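Local coordinates for protein carbon monoxide dehydrogenase (Thermococcus sp. AM4, PDB 6T7J) that probably catalyses the reversible oxidation of carbon monoxide to carbon dioxide at a buried metal-sulfur cluster, passing the electrons on through further iron-sulfur clusters, at residues 440-452 and 469-482. Numbering follows the deposited sequence.
Sequences GTIKGIVGIVGCN and LIKRDVLVVGTGCW. With MSK (Broken Fe4S4 cluster), chain F.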
loop_
_atom_site.group_PDB
_atom_site.type_symbol
_atom_site.label_atom_id
_atom_site.label_comp_id
_atom_site.label_asym_id
_atom_site.label_seq_id
_atom_site.Cartn_x
_atom_site.Cartn_y
_atom_site.Cartn_z
ATOM N N GLY A 440 28.750 -30.665 -17.183
ATOM C CA GLY A 440 28.722 -31.019 -15.783
ATOM C C GLY A 440 29.852 -30.421 -14.981
ATOM O O GLY A 440 29.907 -30.635 -13.764
ATOM N N THR A 441 30.761 -29.687 -15.630
ATOM C CA THR A 441 31.815 -28.991 -14.898
ATOM C C THR A 441 31.221 -28.034 -13.875
ATOM O O THR A 441 31.754 -27.883 -12.767
ATOM C CB THR A 441 32.727 -28.246 -15.874
ATOM O OG1 THR A 441 32.854 -29.004 -17.085
ATOM C CG2 THR A 441 34.104 -28.046 -15.267
ATOM N N ILE A 442 30.113 -27.386 -14.219
ATOM C CA ILE A 442 29.317 -26.608 -13.281
ATOM C C ILE A 442 27.913 -27.200 -13.280
ATOM O O ILE A 442 27.266 -27.275 -14.332
ATOM C CB ILE A 442 29.295 -25.115 -13.645
ATOM C CG1 ILE A 442 30.692 -24.511 -13.471
ATOM C CG2 ILE A 442 28.280 -24.369 -12.789
ATOM C CD1 ILE A 442 30.749 -23.016 -13.691
ATOM N N LYS A 443 27.456 -27.643 -12.107
ATOM C CA LYS A 443 26.138 -28.265 -12.018
ATOM C C LYS A 443 25.033 -27.255 -12.292
ATOM O O LYS A 443 24.067 -27.557 -13.003
ATOM C CB LYS A 443 25.948 -28.906 -10.643
ATOM C CG LYS A 443 26.092 -30.419 -10.638
ATOM C CD LYS A 443 27.391 -30.849 -11.300
ATOM C CE LYS A 443 27.446 -32.355 -11.474
ATOM N NZ LYS A 443 28.571 -32.770 -12.356
ATOM N N GLY A 444 25.162 -26.057 -11.740
ATOM C CA GLY A 444 24.177 -25.023 -11.965
ATOM C C GLY A 444 24.624 -23.721 -11.345
ATOM O O GLY A 444 25.765 -23.582 -10.902
ATOM N N ILE A 445 23.706 -22.759 -11.329
ATOM C CA ILE A 445 23.937 -21.451 -10.732
ATOM C C ILE A 445 22.839 -21.195 -9.712
ATOM O O ILE A 445 21.675 -21.536 -9.944
ATOM C CB ILE A 445 23.963 -20.332 -11.794
ATOM C CG1 ILE A 445 24.924 -20.695 -12.927
ATOM C CG2 ILE A 445 24.352 -19.001 -11.164
ATOM C CD1 ILE A 445 24.683 -19.922 -14.195
ATOM N N VAL A 446 23.207 -20.612 -8.577
ATOM C CA VAL A 446 22.237 -20.270 -7.544
ATOM C C VAL A 446 22.473 -18.836 -7.096
ATOM O O VAL A 446 23.600 -18.464 -6.747
ATOM C CB VAL A 446 22.300 -21.232 -6.344
ATOM C CG1 VAL A 446 21.421 -20.718 -5.211
ATOM C CG2 VAL A 446 21.855 -22.622 -6.765
ATOM N N GLY A 447 21.411 -18.035 -7.111
ATOM C CA GLY A 447 21.457 -16.692 -6.574
ATOM C C GLY A 447 20.998 -16.639 -5.132
ATOM O O GLY A 447 19.875 -17.035 -4.811
ATOM N N ILE A 448 21.867 -16.158 -4.251
ATOM C CA ILE A 448 21.563 -16.009 -2.835
ATOM C C ILE A 448 21.461 -14.521 -2.517
ATOM O O ILE A 448 22.355 -13.732 -2.856
ATOM C CB ILE A 448 22.607 -16.710 -1.951
ATOM C CG1 ILE A 448 23.034 -18.035 -2.590
ATOM C CG2 ILE A 448 22.022 -16.980 -0.582
ATOM C CD1 ILE A 448 24.043 -18.814 -1.773
ATOM N N VAL A 449 20.351 -14.140 -1.895
ATOM C CA VAL A 449 20.001 -12.756 -1.626
ATOM C C VAL A 449 19.370 -12.692 -0.242
ATOM O O VAL A 449 19.177 -13.714 0.422
ATOM C CB VAL A 449 19.032 -12.187 -2.685
ATOM C CG1 VAL A 449 19.588 -12.373 -4.094
ATOM C CG2 VAL A 449 17.668 -12.852 -2.561
ATOM N N GLY A 450 19.042 -11.487 0.196
ATOM C CA GLY A 450 18.170 -11.317 1.338
ATOM C C GLY A 450 18.838 -10.590 2.487
ATOM O O GLY A 450 19.982 -10.134 2.403
ATOM N N CYS A 451 18.103 -10.523 3.590
ATOM C CA CYS A 451 18.377 -9.692 4.747
ATOM C C CYS A 451 19.125 -10.480 5.824
ATOM O O CYS A 451 19.694 -11.545 5.558
ATOM C CB CYS A 451 17.046 -9.145 5.268
ATOM S SG CYS A 451 15.875 -8.724 3.964
ATOM N N ASN A 452 19.142 -9.942 7.041
ATOM C CA ASN A 452 19.492 -10.671 8.247
ATOM C C ASN A 452 18.281 -10.677 9.170
ATOM O O ASN A 452 17.490 -9.729 9.186
ATOM C CB ASN A 452 20.689 -10.046 8.974
ATOM C CG ASN A 452 22.006 -10.332 8.286
ATOM O OD1 ASN A 452 22.858 -9.455 8.174
ATOM N ND2 ASN A 452 22.182 -11.563 7.824
ATOM N N LEU A 469 26.931 -25.355 -1.487
ATOM C CA LEU A 469 26.667 -25.332 -2.920
ATOM C C LEU A 469 27.962 -25.357 -3.727
ATOM O O LEU A 469 28.089 -26.133 -4.681
ATOM C CB LEU A 469 25.823 -24.108 -3.281
ATOM C CG LEU A 469 24.347 -24.206 -2.886
ATOM C CD1 LEU A 469 23.587 -22.971 -3.327
ATOM C CD2 LEU A 469 23.712 -25.463 -3.463
ATOM N N ILE A 470 28.943 -24.528 -3.353
ATOM C CA ILE A 470 30.168 -24.472 -4.149
ATOM C C ILE A 470 30.982 -25.752 -4.002
ATOM O O ILE A 470 31.756 -26.103 -4.901
ATOM C CB ILE A 470 31.023 -23.240 -3.793
ATOM C CG1 ILE A 470 31.479 -23.283 -2.337
ATOM C CG2 ILE A 470 30.284 -21.971 -4.075
ATOM C CD1 ILE A 470 32.460 -22.191 -1.984
ATOM N N LYS A 471 30.837 -26.470 -2.884
ATOM C CA LYS A 471 31.544 -27.740 -2.755
ATOM C C LYS A 471 30.945 -28.825 -3.643
ATOM O O LYS A 471 31.629 -29.806 -3.950
ATOM C CB LYS A 471 31.561 -28.194 -1.291
ATOM C CG LYS A 471 30.436 -29.143 -0.906
ATOM C CD LYS A 471 30.769 -29.918 0.361
ATOM C CE LYS A 471 30.783 -29.013 1.582
ATOM N NZ LYS A 471 30.543 -29.775 2.843
ATOM N N ARG A 472 29.689 -28.668 -4.068
ATOM C CA ARG A 472 29.055 -29.581 -5.009
ATOM C C ARG A 472 29.120 -29.068 -6.444
ATOM O O ARG A 472 28.306 -29.478 -7.279
ATOM C CB ARG A 472 27.602 -29.841 -4.604
ATOM C CG ARG A 472 27.427 -30.249 -3.154
ATOM C CD ARG A 472 26.413 -31.376 -3.001
ATOM N NE ARG A 472 25.478 -31.141 -1.901
ATOM C CZ ARG A 472 25.787 -31.245 -0.612
ATOM N NH1 ARG A 472 24.866 -31.011 0.313
ATOM N NH2 ARG A 472 27.017 -31.581 -0.241
ATOM N N ASP A 473 30.063 -28.169 -6.736
ATOM C CA ASP A 473 30.266 -27.620 -8.079
ATOM C C ASP A 473 29.030 -26.863 -8.570
ATOM O O ASP A 473 28.522 -27.100 -9.669
ATOM C CB ASP A 473 30.666 -28.719 -9.069
ATOM C CG ASP A 473 32.167 -28.913 -9.147
ATOM O OD1 ASP A 473 32.908 -27.971 -8.796
ATOM O OD2 ASP A 473 32.605 -30.008 -9.560
ATOM N N VAL A 474 28.550 -25.937 -7.744
ATOM C CA VAL A 474 27.433 -25.064 -8.093
ATOM C C VAL A 474 27.913 -23.623 -7.980
ATOM O O VAL A 474 28.285 -23.172 -6.889
ATOM C CB VAL A 474 26.209 -25.304 -7.197
ATOM C CG1 VAL A 474 25.040 -24.446 -7.657
ATOM C CG2 VAL A 474 25.828 -26.777 -7.196
ATOM N N LEU A 475 27.906 -22.907 -9.104
ATOM C CA LEU A 475 28.314 -21.509 -9.115
ATOM C C LEU A 475 27.324 -20.669 -8.320
ATOM O O LEU A 475 26.123 -20.637 -8.630
ATOM C CB LEU A 475 28.427 -21.003 -10.551
ATOM C CG LEU A 475 28.744 -19.519 -10.749
ATOM C CD1 LEU A 475 30.056 -19.140 -10.072
ATOM C CD2 LEU A 475 28.785 -19.182 -12.230
ATOM N N VAL A 476 27.832 -19.991 -7.299
ATOM C CA VAL A 476 27.048 -19.174 -6.386
ATOM C C VAL A 476 27.210 -17.719 -6.792
ATOM O O VAL A 476 28.336 -17.201 -6.824
ATOM C CB VAL A 476 27.496 -19.397 -4.932
ATOM C CG1 VAL A 476 26.791 -18.460 -3.993
ATOM C CG2 VAL A 476 27.236 -20.824 -4.517
ATOM N N VAL A 477 26.109 -17.047 -7.116
ATOM C CA VAL A 477 26.097 -15.600 -7.254
ATOM C C VAL A 477 25.113 -15.066 -6.228
ATOM O O VAL A 477 24.315 -15.816 -5.665
ATOM C CB VAL A 477 25.719 -15.131 -8.674
ATOM C CG1 VAL A 477 26.525 -15.884 -9.718
ATOM C CG2 VAL A 477 24.230 -15.301 -8.911
ATOM N N GLY A 478 25.177 -13.770 -5.962
ATOM C CA GLY A 478 24.221 -13.231 -5.007
ATOM C C GLY A 478 24.392 -11.750 -4.763
ATOM O O GLY A 478 25.372 -11.126 -5.186
ATOM N N THR A 479 23.415 -11.203 -4.039
ATOM C CA THR A 479 23.339 -9.769 -3.770
ATOM C C THR A 479 23.097 -9.508 -2.289
ATOM O O THR A 479 22.836 -10.420 -1.500
ATOM C CB THR A 479 22.224 -9.084 -4.577
ATOM O OG1 THR A 479 20.964 -9.293 -3.925
ATOM C CG2 THR A 479 22.158 -9.619 -6.003
ATOM N N GLY A 480 23.198 -8.228 -1.925
ATOM C CA GLY A 480 22.739 -7.725 -0.645
ATOM C C GLY A 480 23.564 -8.183 0.547
ATOM O O GLY A 480 24.789 -8.370 0.482
ATOM N N CYS A 481 22.868 -8.354 1.672
ATOM C CA CYS A 481 23.552 -8.736 2.895
ATOM C C CYS A 481 24.088 -10.160 2.825
ATOM O O CYS A 481 25.038 -10.479 3.548
ATOM C CB CYS A 481 22.627 -8.550 4.100
ATOM S SG CYS A 481 22.232 -6.807 4.469
ATOM N N TRP A 482 23.542 -11.014 1.951
ATOM C CA TRP A 482 24.239 -12.267 1.673
ATOM C C TRP A 482 25.622 -11.995 1.120
ATOM O O TRP A 482 26.590 -12.671 1.490
ATOM C CB TRP A 482 23.485 -13.155 0.682
ATOM C CG TRP A 482 24.374 -14.328 0.288
ATOM C CD1 TRP A 482 24.494 -15.517 0.948
ATOM C CD2 TRP A 482 25.315 -14.383 -0.800
ATOM N NE1 TRP A 482 25.419 -16.318 0.324
ATOM C CE2 TRP A 482 25.942 -15.643 -0.746
ATOM C CE3 TRP A 482 25.677 -13.494 -1.817
ATOM C CZ2 TRP A 482 26.907 -16.035 -1.669
ATOM C CZ3 TRP A 482 26.640 -13.886 -2.731
ATOM C CH2 TRP A 482 27.239 -15.147 -2.655
HETATM S S1 MSK F . 19.726 -3.901 3.004
HETATM S S3 MSK F . 16.704 -5.491 2.371
HETATM S S4 MSK F . 18.360 -6.144 5.305
HETATM S S5 MSK F . 19.568 -6.973 2.179
HETATM FE FE1 MSK F . 19.070 -3.664 0.854
HETATM FE FE2 MSK F . 20.081 -5.989 3.969
HETATM FE FE3 MSK F . 17.642 -7.153 3.515
HETATM FE FE4 MSK F . 17.796 -4.501 4.038
#
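I445-I448 pair with L475-G478 as adjacent parallel strands, their short axes turned 29° from each other. Backbone bonds alternate along the ladder: V446 N gives to L475 O (2.9 Å), V477 N to V446 O, and I448 N to V477 O (2.8 Å). Before it, K443 N meets D473 O head-on at 2.7 Å; D473, at positive phi, closes helix 460-471 in a Schellman motif, and its carboxylate is held by the amides of G503 and L504. Apolar side chains meet on both faces. On one, V446 CG1 lies 3.6 Å from L469 CD1, and I448 CD1 reaches V476 CG1; on the other, I445 CG2 meets V477 CG1. I448 also makes a CH-pi contact: its CB sits 3.5 Å from the centroid of the five-membered ring of W482, almost on the ring normal. With CG anti to the backbone N (chi1 171°), W482 turns this face against I448, while H462 meets the indole at a steep angle. Replacing the indole by an alanine side chain is likely to take away the ring face that I448 CB and CG2 rest on and to open a gap between the end of strand 444-448 and helix 480-489. Past the strands, C451 SG binds iron FE3 and C481 SG iron FE2, each at 2.4 Å. This is a right-handed beta-alpha-beta unit of a Rossmann-like parallel sheet, whose C-terminal strand ends deliver two cysteines to the nickel-free cluster C.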